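Local coordinates for protein translation initiation factor eIF-2B (Pyrococcus horikoshii, PDB 1VB5) that probably catalyses the exchange of GDP for GTP on initiation factor 2, as the regulatory subunit of the archaeal factor aIF2B, at residues B[15-20]-B[144-149]; B[19-24]-B[62-67]; B[116-121]-B[149-154]; B[120-125]-B[180-185]; B[139-144]-B[164-169]. All blocks are in the same frame, centred on the assembly; numbering follows the deposited sequence.

Overall arrangement
From the N terminus, the loop after helix 4-14 serves two partners. Contact 2 closes the shorter loop, joining helix 21-38 to helix 63-71 within the helical N-terminal part, while contact 1 carries 15-20 across to the turn at 144-149. Contacts 3 and 4 both start around helix 120-131: contact 3 ties the loop leading into it to helix 148-158, and contact 4 lays the helix on strand 180-183. Contact 5 pairs strands 136-141 and 163-166 and is nested inside the loop of contact 4. Contact 1 crosses contacts 3, 4 and 5, and contact 3 also crosses contact 5. Of the five, contact 1 alone joins the helical part to the sheet region, where contacts 3-5 lie.

Contact 1 of 5, residues B[15-20]-B[144-149]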
# COMPACT_ATOMS: atom_id res chain seq x y z
N ARG B 15 4.51 21.60 -9.80
CA ARG B 15 5.22 20.40 -10.24
C ARG B 15 6.11 19.76 -9.18
O ARG B 15 6.92 18.88 -9.48
CB ARG B 15 6.04 20.69 -11.51
CG ARG B 15 7.11 21.76 -11.37
CD ARG B 15 7.99 21.79 -12.62
NE ARG B 15 9.06 22.79 -12.55
CZ ARG B 15 8.93 24.06 -12.89
NH1 ARG B 15 7.77 24.52 -13.36
NH2 ARG B 15 9.96 24.89 -12.78
N GLU B 16 5.97 20.20 -7.93
CA GLU B 16 6.74 19.64 -6.83
C GLU B 16 6.03 18.39 -6.32
O GLU B 16 4.81 18.39 -6.18
CB GLU B 16 6.85 20.66 -5.69
CG GLU B 16 7.48 20.12 -4.41
CD GLU B 16 8.93 19.72 -4.60
OE1 GLU B 16 9.73 20.55 -5.10
OE2 GLU B 16 9.29 18.57 -4.25
N ARG B 17 6.79 17.32 -6.06
CA ARG B 17 6.17 16.09 -5.56
C ARG B 17 6.91 15.39 -4.44
O ARG B 17 6.42 14.41 -3.89
CB ARG B 17 5.93 15.11 -6.71
CG ARG B 17 6.95 15.15 -7.82
CD ARG B 17 6.23 14.91 -9.13
NE ARG B 17 5.15 15.87 -9.28
CZ ARG B 17 4.18 15.79 -10.18
NH1 ARG B 17 4.14 14.76 -11.03
NH2 ARG B 17 3.25 16.73 -10.24
N ILE B 18 8.09 15.89 -4.09
CA ILE B 18 8.86 15.29 -3.00
C ILE B 18 8.57 16.07 -1.71
O ILE B 18 7.95 15.54 -0.78
CB ILE B 18 10.37 15.31 -3.29
CG1 ILE B 18 10.67 14.53 -4.57
CG2 ILE B 18 11.13 14.71 -2.11
CD1 ILE B 18 10.17 13.09 -4.55
N LYS B 19 9.01 17.32 -1.66
CA LYS B 19 8.76 18.16 -0.49
C LYS B 19 7.25 18.32 -0.34
O LYS B 19 6.53 18.43 -1.33
CB LYS B 19 9.44 19.52 -0.66
CG LYS B 19 10.96 19.48 -0.55
CD LYS B 19 11.39 19.04 0.85
CE LYS B 19 12.91 19.04 1.00
NZ LYS B 19 13.35 18.61 2.37
N GLY B 20 6.78 18.33 0.91
CA GLY B 20 5.35 18.45 1.14
C GLY B 20 4.78 19.80 1.52
O GLY B 20 5.28 20.85 1.09
N SER B 144 4.59 5.07 -3.07
CA SER B 144 4.27 5.16 -4.50
C SER B 144 3.33 6.34 -4.73
O SER B 144 2.54 6.69 -3.86
CB SER B 144 3.59 3.87 -4.97
OG SER B 144 4.44 2.76 -4.75
N PRO B 145 3.36 6.93 -5.94
CA PRO B 145 4.20 6.56 -7.08
C PRO B 145 5.47 7.40 -7.25
O PRO B 145 6.32 7.07 -8.07
CB PRO B 145 3.26 6.74 -8.25
CG PRO B 145 2.57 8.02 -7.87
CD PRO B 145 2.27 7.82 -6.37
N ASP B 146 5.59 8.49 -6.48
CA ASP B 146 6.75 9.38 -6.60
C ASP B 146 7.91 9.03 -5.68
O ASP B 146 8.99 9.61 -5.79
CB ASP B 146 6.32 10.82 -6.36
CG ASP B 146 5.27 11.27 -7.35
OD1 ASP B 146 5.56 11.26 -8.56
OD2 ASP B 146 4.15 11.63 -6.91
N TYR B 147 7.68 8.10 -4.77
CA TYR B 147 8.71 7.65 -3.84
C TYR B 147 9.35 8.74 -2.99
O TYR B 147 10.57 8.76 -2.82
CB TYR B 147 9.79 6.89 -4.62
CG TYR B 147 9.25 5.69 -5.38
CD1 TYR B 147 9.48 5.55 -6.75
CD2 TYR B 147 8.47 4.73 -4.74
CE1 TYR B 147 8.95 4.48 -7.46
CE2 TYR B 147 7.93 3.66 -5.44
CZ TYR B 147 8.18 3.53 -6.80
OH TYR B 147 7.65 2.47 -7.49
N GLU B 148 8.54 9.64 -2.44
CA GLU B 148 9.07 10.70 -1.59
C GLU B 148 9.63 10.05 -0.32
O GLU B 148 10.40 10.66 0.42
CB GLU B 148 7.97 11.70 -1.23
CG GLU B 148 6.82 11.11 -0.42
CD GLU B 148 5.67 10.58 -1.28
OE1 GLU B 148 5.89 10.27 -2.48
OE2 GLU B 148 4.54 10.47 -0.75
N GLY B 149 9.24 8.80 -0.09
CA GLY B 149 9.71 8.09 1.09
C GLY B 149 11.21 7.87 1.04
O GLY B 149 11.88 7.81 2.07
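Ile18 and Glu148 bring their CA atoms to 4.8 Å of each other, whereas the chain splays apart one step earlier, where the CA atoms of Arg17 and Asp146 are 6.8 Å apart. The close approach rests on a backbone oxygen against a methylene: Ile18 O lies 3.9 Å from Glu148 CB. Ile18 CG1 is turned beside the backbone N (chi1 -60°), which carries the terminal methyl across the gap; Ile18 CD1 comes within 3.9 Å of Asp146 O and also reaches the CA of Glu148. Arg17 bends twice along its chain and crosses Asp146 by its aliphatic part, with CD 3.8 Å from Asp146 OD1. The charged ends do not pair squarely. Arg17 NH1 stays 4.5 Å from Asp146 OD1, the two planes are 52° apart and the oxygen lies well out of the guanidinium plane, so the attraction is one of charge alone. The loop itself is braced from within, because Glu16 OE2 accepts the backbone N-H groups of Ile18 and Lys19 from opposite faces of its carboxylate. The carboxylate of Glu148 is bound to Ser117 and Lys197. Taken together, this is a loop-to-loop contact between the helical N-terminal region and the Rossmann-like sheet: the link between helices 4-14 and 21-38 leans on the strand-to-helix turn, with its cis Pro145, that leads into helix 148-158.

Contact 2 of 5, residues B[19-24]-B[62-67]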
# COMPACT_ATOMS: atom_id res chain seq x y z
N LYS B 19 9.01 17.32 -1.66
CA LYS B 19 8.76 18.16 -0.49
C LYS B 19 7.25 18.32 -0.34
O LYS B 19 6.53 18.43 -1.33
CB LYS B 19 9.44 19.52 -0.66
CG LYS B 19 10.96 19.48 -0.55
CD LYS B 19 11.39 19.04 0.85
CE LYS B 19 12.91 19.04 1.00
NZ LYS B 19 13.35 18.61 2.37
N GLY B 20 6.78 18.33 0.91
CA GLY B 20 5.35 18.45 1.14
C GLY B 20 4.78 19.80 1.52
O GLY B 20 5.28 20.85 1.09
N ALA B 21 3.73 19.78 2.33
CA ALA B 21 3.05 20.98 2.80
C ALA B 21 4.00 22.12 3.14
O ALA B 21 4.04 23.14 2.45
CB ALA B 21 2.18 20.64 4.01
N SER B 22 4.77 21.95 4.21
CA SER B 22 5.72 22.97 4.65
C SER B 22 6.41 23.71 3.50
O SER B 22 6.31 24.93 3.41
CB SER B 22 6.78 22.33 5.55
OG SER B 22 7.77 23.27 5.92
N TRP B 23 7.10 22.98 2.63
CA TRP B 23 7.80 23.59 1.51
C TRP B 23 6.87 24.45 0.65
O TRP B 23 7.21 25.59 0.31
CB TRP B 23 8.45 22.52 0.63
CG TRP B 23 9.28 23.10 -0.49
CD1 TRP B 23 10.57 23.53 -0.41
CD2 TRP B 23 8.86 23.33 -1.84
NE1 TRP B 23 10.99 24.01 -1.63
CE2 TRP B 23 9.96 23.90 -2.53
CE3 TRP B 23 7.66 23.11 -2.54
CZ2 TRP B 23 9.89 24.25 -3.88
CZ3 TRP B 23 7.60 23.46 -3.89
CH2 TRP B 23 8.71 24.02 -4.54
N LEU B 24 5.71 23.90 0.29
CA LEU B 24 4.75 24.64 -0.52
C LEU B 24 4.34 25.92 0.16
O LEU B 24 4.19 26.96 -0.49
CB LEU B 24 3.50 23.79 -0.79
CG LEU B 24 3.58 22.71 -1.86
CD1 LEU B 24 2.20 22.09 -2.02
CD2 LEU B 24 4.05 23.30 -3.18
N MET B 62 -4.14 20.86 1.00
CA MET B 62 -3.25 21.40 2.02
C MET B 62 -3.81 22.66 2.68
O MET B 62 -3.93 23.71 2.06
CB MET B 62 -1.88 21.70 1.41
CG MET B 62 -1.08 20.45 1.08
SD MET B 62 0.58 20.82 0.49
CE MET B 62 1.20 19.16 0.15
N ALA B 63 -4.16 22.52 3.95
CA ALA B 63 -4.72 23.61 4.73
C ALA B 63 -3.74 24.76 4.93
O ALA B 63 -4.16 25.89 5.16
CB ALA B 63 -5.20 23.09 6.08
N SER B 64 -2.45 24.47 4.85
CA SER B 64 -1.44 25.50 5.04
C SER B 64 -1.59 26.60 4.00
O SER B 64 -1.41 27.78 4.30
CB SER B 64 -0.04 24.89 4.97
OG SER B 64 0.22 24.37 3.68
N LEU B 65 -1.93 26.21 2.77
CA LEU B 65 -2.10 27.19 1.71
C LEU B 65 -3.33 28.07 1.97
O LEU B 65 -3.29 29.28 1.76
CB LEU B 65 -2.23 26.48 0.36
CG LEU B 65 -1.01 25.65 -0.02
CD1 LEU B 65 -1.23 24.99 -1.38
CD2 LEU B 65 0.22 26.54 -0.06
N TYR B 66 -4.41 27.45 2.43
CA TYR B 66 -5.63 28.19 2.74
C TYR B 66 -5.38 29.17 3.90
O TYR B 66 -5.82 30.32 3.85
CB TYR B 66 -6.76 27.23 3.12
CG TYR B 66 -7.97 27.93 3.70
CD1 TYR B 66 -9.05 28.29 2.90
CD2 TYR B 66 -8.03 28.23 5.06
CE1 TYR B 66 -10.16 28.94 3.44
CE2 TYR B 66 -9.13 28.88 5.62
CZ TYR B 66 -10.19 29.23 4.80
OH TYR B 66 -11.28 29.87 5.36
N ASN B 67 -4.71 28.70 4.94
CA ASN B 67 -4.43 29.57 6.08
C ASN B 67 -3.44 30.68 5.71
O ASN B 67 -3.51 31.77 6.26
CB ASN B 67 -3.91 28.76 7.27
CG ASN B 67 -5.01 27.96 7.95
OD1 ASN B 67 -6.13 28.45 8.10
ND2 ASN B 67 -4.70 26.74 8.37
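Gly20 meets the thiomethyl end of Met62 in a packing of two helix starts, part of the helical N-terminal region, where helix 21-38 sets its first turn against that of helix 63-71. The glycine is the N-cap residue of its helix, and its carbonyl carbon C lies 3.9 Å from Met62 CE. At Ala21 the sulfur takes over: Met62 SD is 3.4 Å from the CA of Ala21, while CE is as near to its backbone N. Met62 can span the gap because its chain runs extended beyond CG (chi2 -175°, chi3 -178°). Ser64 OG stands farther off, 4.2 Å from Ala21 O. One helical turn on, Leu24 crosses Met62 at about a right angle and presses CD1 to 3.2 Å from SD, a tight fit. Were Met62 cut back to an alanine, the helix starts would probably be left with a gap, and Leu24 CD1 and Ala21 would lose their shared apolar partner. Behind this point Leu24 touches Met13 of helix 4-14, and Leu65 rests on Val55 and Val58 of helix 41-58. Across the contact, the tip of Leu65 ends at the backbone, its CD2 4.0 Å from Leu24 O.

Contact 3 of 5, residues B[116-121]-B[149-154]; sequences HSFSST and GLHLAR
Phe118 and His151 form a T-shaped pair: the edge of the imidazole is directed at the face of the phenyl ring, with the planes at 60° and the centroids 4.5 Å apart. The touching atom is His151 CD2, which sits 3.4 Å above the phenyl plane and over its centre. Beside it, His151 NE2 comes to 3.6 Å from Phe118 CZ. Both residues hold CG anti to the backbone N, Phe118 with chi1 176° and His151 with chi1 173°, and these paired torsions swing each ring out from its backbone into the space between loop and helix. The outer nitrogen of the imidazole has its own partner, since His151 NE2 is hydrogen-bonded to Lys19 NZ, which probably helps to hold the ring's rotation; the side chain of Lys19 also touches Phe118. On the other face of the phenyl ring stands Ser120 N, offset toward the rim, so the ring is flanked on both faces. Its edge is filled by Leu152, whose CB lies near the ring plane, 3.9 Å from Phe118 CD1. From the same leucine CD1 runs back to the loop and approaches Ser117 O at 4.1 Å. Ser117 sends its hydroxyl elsewhere, to Glu148 OE2. Ser119 serves as N-cap of the next helix, its OG bonded to Val122 N. The whole belongs to the doubly wound Rossmann-like fold, in which the loop leaving strand 111-115 and the start of helix 120-131 pack against the neighbouring helix 148-158.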
# COMPACT_ATOMS: atom_id res chain seq x y z
N HIS B 116 4.87 6.98 7.09
CA HIS B 116 4.50 6.84 5.69
C HIS B 116 4.71 8.18 4.99
O HIS B 116 4.51 9.23 5.60
CB HIS B 116 3.02 6.39 5.60
CG HIS B 116 2.47 6.34 4.21
ND1 HIS B 116 3.05 5.60 3.20
CD2 HIS B 116 1.37 6.92 3.66
CE1 HIS B 116 2.34 5.73 2.09
NE2 HIS B 116 1.32 6.52 2.35
N SER B 117 5.13 8.13 3.73
CA SER B 117 5.39 9.33 2.94
C SER B 117 6.48 10.22 3.55
O SER B 117 7.25 9.76 4.40
CB SER B 117 4.09 10.13 2.77
OG SER B 117 4.25 11.16 1.82
N PHE B 118 6.55 11.47 3.11
CA PHE B 118 7.55 12.41 3.62
C PHE B 118 6.91 13.63 4.26
O PHE B 118 6.02 14.26 3.69
CB PHE B 118 8.49 12.88 2.50
CG PHE B 118 9.49 13.92 2.95
CD1 PHE B 118 10.56 13.57 3.76
CD2 PHE B 118 9.33 15.26 2.61
CE1 PHE B 118 11.46 14.53 4.24
CE2 PHE B 118 10.21 16.24 3.07
CZ PHE B 118 11.28 15.87 3.89
N SER B 119 7.39 13.96 5.46
CA SER B 119 6.91 15.11 6.21
C SER B 119 8.11 15.75 6.90
O SER B 119 8.73 15.11 7.76
CB SER B 119 5.89 14.68 7.26
OG SER B 119 5.71 15.68 8.24
N SER B 120 8.45 16.98 6.54
CA SER B 120 9.59 17.65 7.16
C SER B 120 9.38 17.77 8.66
O SER B 120 10.35 17.78 9.43
CB SER B 120 9.81 19.04 6.53
OG SER B 120 8.59 19.75 6.41
N THR B 121 8.13 17.84 9.09
CA THR B 121 7.82 17.95 10.51
C THR B 121 8.14 16.65 11.23
O THR B 121 8.76 16.66 12.30
CB THR B 121 6.33 18.31 10.71
OG1 THR B 121 6.08 19.61 10.14
CG2 THR B 121 5.96 18.33 12.18
N GLY B 149 9.24 8.80 -0.09
CA GLY B 149 9.71 8.09 1.09
C GLY B 149 11.21 7.87 1.04
O GLY B 149 11.88 7.81 2.07
N LEU B 150 11.75 7.74 -0.17
CA LEU B 150 13.18 7.52 -0.32
C LEU B 150 13.90 8.81 0.04
O LEU B 150 15.04 8.79 0.48
CB LEU B 150 13.52 7.08 -1.75
CG LEU B 150 12.95 5.70 -2.12
CD1 LEU B 150 13.27 5.37 -3.58
CD2 LEU B 150 13.53 4.65 -1.18
N HIS B 151 13.23 9.95 -0.15
CA HIS B 151 13.83 11.22 0.22
C HIS B 151 14.00 11.22 1.74
O HIS B 151 15.01 11.68 2.27
CB HIS B 151 12.94 12.38 -0.22
CG HIS B 151 13.40 13.72 0.28
ND1 HIS B 151 14.70 14.16 0.12
CD2 HIS B 151 12.75 14.70 0.94
CE1 HIS B 151 14.82 15.36 0.66
NE2 HIS B 151 13.65 15.71 1.17
N LEU B 152 13.01 10.68 2.46
CA LEU B 152 13.07 10.60 3.92
C LEU B 152 14.27 9.73 4.31
O LEU B 152 15.02 10.07 5.22
CB LEU B 152 11.79 9.98 4.48
CG LEU B 152 11.38 10.22 5.94
CD1 LEU B 152 10.68 8.96 6.47
CD2 LEU B 152 12.56 10.56 6.82
N ALA B 153 14.43 8.60 3.62
CA ALA B 153 15.52 7.68 3.89
C ALA B 153 16.89 8.34 3.69
O ALA B 153 17.81 8.12 4.48
CB ALA B 153 15.40 6.44 2.99
N ARG B 154 17.03 9.15 2.65
CA ARG B 154 18.28 9.87 2.39
C ARG B 154 18.59 10.81 3.55
O ARG B 154 19.74 10.94 3.97
CB ARG B 154 18.18 10.71 1.10
CG ARG B 154 18.49 9.98 -0.23
CD ARG B 154 17.50 8.87 -0.51
NE ARG B 154 17.10 8.76 -1.92
CZ ARG B 154 16.54 9.74 -2.64
NH1 ARG B 154 16.30 10.93 -2.09
NH2 ARG B 154 16.18 9.52 -3.89

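Contact 4 of 5, residues B[120-125]-B[180-185]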
# COMPACT_ATOMS: atom_id res chain seq x y z
N SER B 120 8.45 16.98 6.54
CA SER B 120 9.59 17.65 7.16
C SER B 120 9.38 17.77 8.66
O SER B 120 10.35 17.78 9.43
CB SER B 120 9.81 19.04 6.53
OG SER B 120 8.59 19.75 6.41
N THR B 121 8.13 17.84 9.09
CA THR B 121 7.82 17.95 10.51
C THR B 121 8.14 16.65 11.23
O THR B 121 8.76 16.66 12.30
CB THR B 121 6.33 18.31 10.71
OG1 THR B 121 6.08 19.61 10.14
CG2 THR B 121 5.96 18.33 12.18
N VAL B 122 7.71 15.53 10.66
CA VAL B 122 7.99 14.24 11.29
C VAL B 122 9.50 14.03 11.30
O VAL B 122 10.05 13.49 12.26
CB VAL B 122 7.31 13.08 10.52
CG1 VAL B 122 7.77 11.73 11.08
CG2 VAL B 122 5.80 13.20 10.63
N LEU B 123 10.17 14.45 10.23
CA LEU B 123 11.62 14.33 10.13
C LEU B 123 12.33 15.11 11.25
O LEU B 123 13.27 14.62 11.86
CB LEU B 123 12.10 14.82 8.76
CG LEU B 123 13.62 14.91 8.57
CD1 LEU B 123 14.26 13.55 8.84
CD2 LEU B 123 13.94 15.38 7.15
N GLU B 124 11.87 16.33 11.54
CA GLU B 124 12.49 17.11 12.60
C GLU B 124 12.20 16.53 13.97
O GLU B 124 12.99 16.68 14.90
CB GLU B 124 12.06 18.58 12.53
CG GLU B 124 12.73 19.34 11.39
CD GLU B 124 14.24 19.09 11.32
OE1 GLU B 124 14.92 19.27 12.36
OE2 GLU B 124 14.74 18.73 10.24
N ILE B 125 11.05 15.87 14.10
CA ILE B 125 10.71 15.24 15.37
C ILE B 125 11.72 14.13 15.61
O ILE B 125 12.29 13.99 16.69
CB ILE B 125 9.29 14.59 15.34
CG1 ILE B 125 8.22 15.68 15.31
CG2 ILE B 125 9.10 13.68 16.55
CD1 ILE B 125 6.79 15.13 15.26
N ILE B 180 5.23 2.43 17.85
CA ILE B 180 4.52 3.69 17.71
C ILE B 180 4.57 4.17 16.27
O ILE B 180 5.55 3.93 15.56
CB ILE B 180 5.12 4.77 18.65
CG1 ILE B 180 4.32 6.07 18.54
CG2 ILE B 180 6.57 5.03 18.29
CD1 ILE B 180 4.70 7.11 19.60
N ALA B 181 3.51 4.84 15.84
CA ALA B 181 3.43 5.36 14.48
C ALA B 181 3.32 6.89 14.55
O ALA B 181 2.60 7.43 15.39
CB ALA B 181 2.21 4.78 13.77
N ILE B 182 4.04 7.56 13.67
CA ILE B 182 4.03 9.01 13.60
C ILE B 182 4.02 9.45 12.15
O ILE B 182 4.98 9.20 11.41
CB ILE B 182 5.29 9.63 14.28
CG1 ILE B 182 5.33 9.23 15.76
CG2 ILE B 182 5.26 11.15 14.16
CD1 ILE B 182 6.54 9.78 16.51
N VAL B 183 2.93 10.08 11.72
CA VAL B 183 2.82 10.56 10.35
C VAL B 183 2.50 12.05 10.37
O VAL B 183 2.12 12.60 11.41
CB VAL B 183 1.70 9.82 9.57
CG1 VAL B 183 1.98 8.31 9.57
CG2 VAL B 183 0.34 10.11 10.20
N GLY B 184 2.68 12.70 9.23
CA GLY B 184 2.40 14.12 9.14
C GLY B 184 0.95 14.31 8.74
O GLY B 184 0.12 13.41 8.91
N ALA B 185 0.64 15.48 8.19
CA ALA B 185 -0.71 15.80 7.75
C ALA B 185 -0.70 17.00 6.82
O ALA B 185 0.07 17.95 7.01
CB ALA B 185 -1.59 16.08 8.95
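Helix 120-131 packs on the parallel sheet here, and the strand it meets, 180-183, lies beside strand 111-115, from whose end the helix departs. Val122 and Ile182 are the central pair. The short helix and strand axes come within 8.7 Å and their N-to-C directions are 135° apart, so the helix runs obliquely back across the strand. Val122 plants both of its methyls on the strand. With CG1 anti to the backbone N (chi1 173°), that methyl is aimed at Ile182, 3.8 Å from its O and 4.0 Å from its CG2. The other branch straddles the next peptide, for Val122 CG2 is 3.5 Å from both Val183 C and Gly184 N. No side chain of Gly184 stands between them, and the valine therefore packs on bare backbone. Ile182 offers its CG2 branch to the helix, crossing Val122 obliquely, and one turn farther along Ile125 adds its own tip, CD1, at 4.4 Å from Ile182 CG2. The carbonyl of Ile182, although close to the valine methyl, has a polar partner of its own in Thr115 OG1 on the neighbouring strand. Val183 points away from the helix, and its side chain touches Phe214 of strand 214-217. Behind the helix, Ile125 and Thr121 touch Leu99 of helix 78-106, and Ile125 also reaches Ala217 at the end of strand 214-217. Such a layer of branched aliphatic side chains between helix and strand is a textbook feature of a three-layered Rossmann-like domain, placed here at the switch point of the strand order, between strands 111-115 and 180-183.

Contact 5 of 5, residues B[139-144]-B[164-169]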
# COMPACT_ATOMS: atom_id res chain seq x y z
N ILE B 139 10.86 2.66 10.53
CA ILE B 139 10.37 1.85 9.42
C ILE B 139 9.58 2.86 8.60
O ILE B 139 8.71 3.54 9.13
CB ILE B 139 9.44 0.71 9.90
CG1 ILE B 139 10.20 -0.22 10.85
CG2 ILE B 139 8.92 -0.07 8.70
CD1 ILE B 139 9.33 -1.24 11.56
N LEU B 140 9.91 2.97 7.32
CA LEU B 140 9.22 3.91 6.46
C LEU B 140 8.92 3.31 5.10
O LEU B 140 9.60 2.38 4.66
CB LEU B 140 10.08 5.16 6.29
CG LEU B 140 11.45 4.92 5.67
CD1 LEU B 140 11.41 5.33 4.20
CD2 LEU B 140 12.51 5.71 6.42
N THR B 141 7.90 3.84 4.44
CA THR B 141 7.49 3.33 3.13
C THR B 141 8.13 4.14 2.02
O THR B 141 8.42 5.33 2.20
CB THR B 141 5.96 3.42 2.95
OG1 THR B 141 5.57 4.80 2.93
CG2 THR B 141 5.25 2.72 4.08
N GLU B 142 8.35 3.50 0.87
CA GLU B 142 8.93 4.18 -0.28
C GLU B 142 7.93 5.23 -0.78
O GLU B 142 8.33 6.26 -1.34
CB GLU B 142 9.26 3.17 -1.38
CG GLU B 142 8.07 2.42 -1.92
CD GLU B 142 8.47 1.24 -2.81
OE1 GLU B 142 7.57 0.56 -3.35
OE2 GLU B 142 9.69 1.00 -2.95
N SER B 143 6.64 4.94 -0.59
CA SER B 143 5.54 5.83 -0.97
C SER B 143 5.28 6.03 -2.46
O SER B 143 5.67 7.05 -3.04
CB SER B 143 5.73 7.21 -0.33
OG SER B 143 5.97 7.10 1.06
N SER B 144 4.59 5.07 -3.07
CA SER B 144 4.27 5.16 -4.50
C SER B 144 3.33 6.34 -4.73
O SER B 144 2.54 6.69 -3.86
CB SER B 144 3.59 3.87 -4.97
OG SER B 144 4.44 2.76 -4.75
N GLU B 164 14.65 1.30 8.08
CA GLU B 164 14.35 0.17 7.22
C GLU B 164 13.26 0.67 6.27
O GLU B 164 12.32 1.33 6.71
CB GLU B 164 13.82 -0.98 8.07
CG GLU B 164 13.90 -2.35 7.44
CD GLU B 164 13.37 -3.44 8.37
OE1 GLU B 164 13.61 -4.63 8.08
OE2 GLU B 164 12.71 -3.10 9.38
N VAL B 165 13.40 0.39 4.98
CA VAL B 165 12.40 0.83 4.00
C VAL B 165 11.53 -0.34 3.54
O VAL B 165 12.02 -1.45 3.34
CB VAL B 165 13.05 1.44 2.74
CG1 VAL B 165 11.97 2.07 1.87
CG2 VAL B 165 14.10 2.45 3.13
N ILE B 166 10.23 -0.09 3.36
CA ILE B 166 9.31 -1.12 2.90
C ILE B 166 8.43 -0.55 1.80
O ILE B 166 8.47 0.66 1.53
CB ILE B 166 8.39 -1.64 4.05
CG1 ILE B 166 7.47 -0.52 4.54
CG2 ILE B 166 9.24 -2.16 5.21
CD1 ILE B 166 6.49 -0.95 5.65
N THR B 167 7.65 -1.40 1.14
CA THR B 167 6.73 -0.94 0.10
C THR B 167 5.46 -0.58 0.84
O THR B 167 5.26 -1.02 1.97
CB THR B 167 6.41 -2.06 -0.91
OG1 THR B 167 5.80 -3.15 -0.21
CG2 THR B 167 7.69 -2.55 -1.59
N ASP B 168 4.58 0.21 0.22
CA ASP B 168 3.34 0.61 0.89
C ASP B 168 2.48 -0.59 1.31
O ASP B 168 1.91 -0.61 2.41
CB ASP B 168 2.51 1.53 -0.02
CG ASP B 168 3.30 2.75 -0.52
OD1 ASP B 168 4.38 3.05 0.03
OD2 ASP B 168 2.84 3.42 -1.48
N ALA B 169 2.39 -1.60 0.45
CA ALA B 169 1.57 -2.77 0.75
C ALA B 169 2.05 -3.61 1.94
O ALA B 169 1.34 -4.50 2.40
CB ALA B 169 1.46 -3.65 -0.50
O HOH W 1 5.28 0.83 -2.65
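Asp168, just past strand 163-166, reaches Ser143 and Ser144 in the turn after strand 136-141. From CB, the chi1 of -54° sets CG beside the backbone N, and CG comes to rest 3.7 Å from Ser144 N. At the tip the two oxygens divide the work. OD1 takes a weak hydrogen bond from Ser143 N at 3.0 Å and lies 3.3 Å from Thr141 CB. OD2 accepts Ser144 N at 2.9 Å, met on the syn side and 19° out of the carboxylate plane. One carboxylate thus takes two consecutive backbone N-H groups, firmly at Ser144 and weakly at Ser143, which helps to hold the turn. With an alanine here, the N-H groups of Ser143 and Ser144 would probably be left without their acceptor and the turn freer to shift. A water that accepts from Asp168 N is also bonded to Ser144 OG. Earlier along both strands, the parallel ladder supplies three bonds: Leu140 N to Glu164 O, Ile166 N to Leu140 O at 2.9 Å, and Glu142 N to Ile166 O. Ile139 CG2 packs on Ile166 CD1 at 4.0 Å on one face, and Leu140 meets Val165 on the other. Glu142 and Glu164 form salt bridges with Arg241 and Arg247 of the second subunit, respectively. The two strands begin and end one beta-alpha-beta unit: helix 148-158 covers the Leu140 face through Leu152 and Leu156, Phe174 of helix 171-175 touches Ile139 and Ile166, and strand 111-115 lies along the far side of strand 136-141.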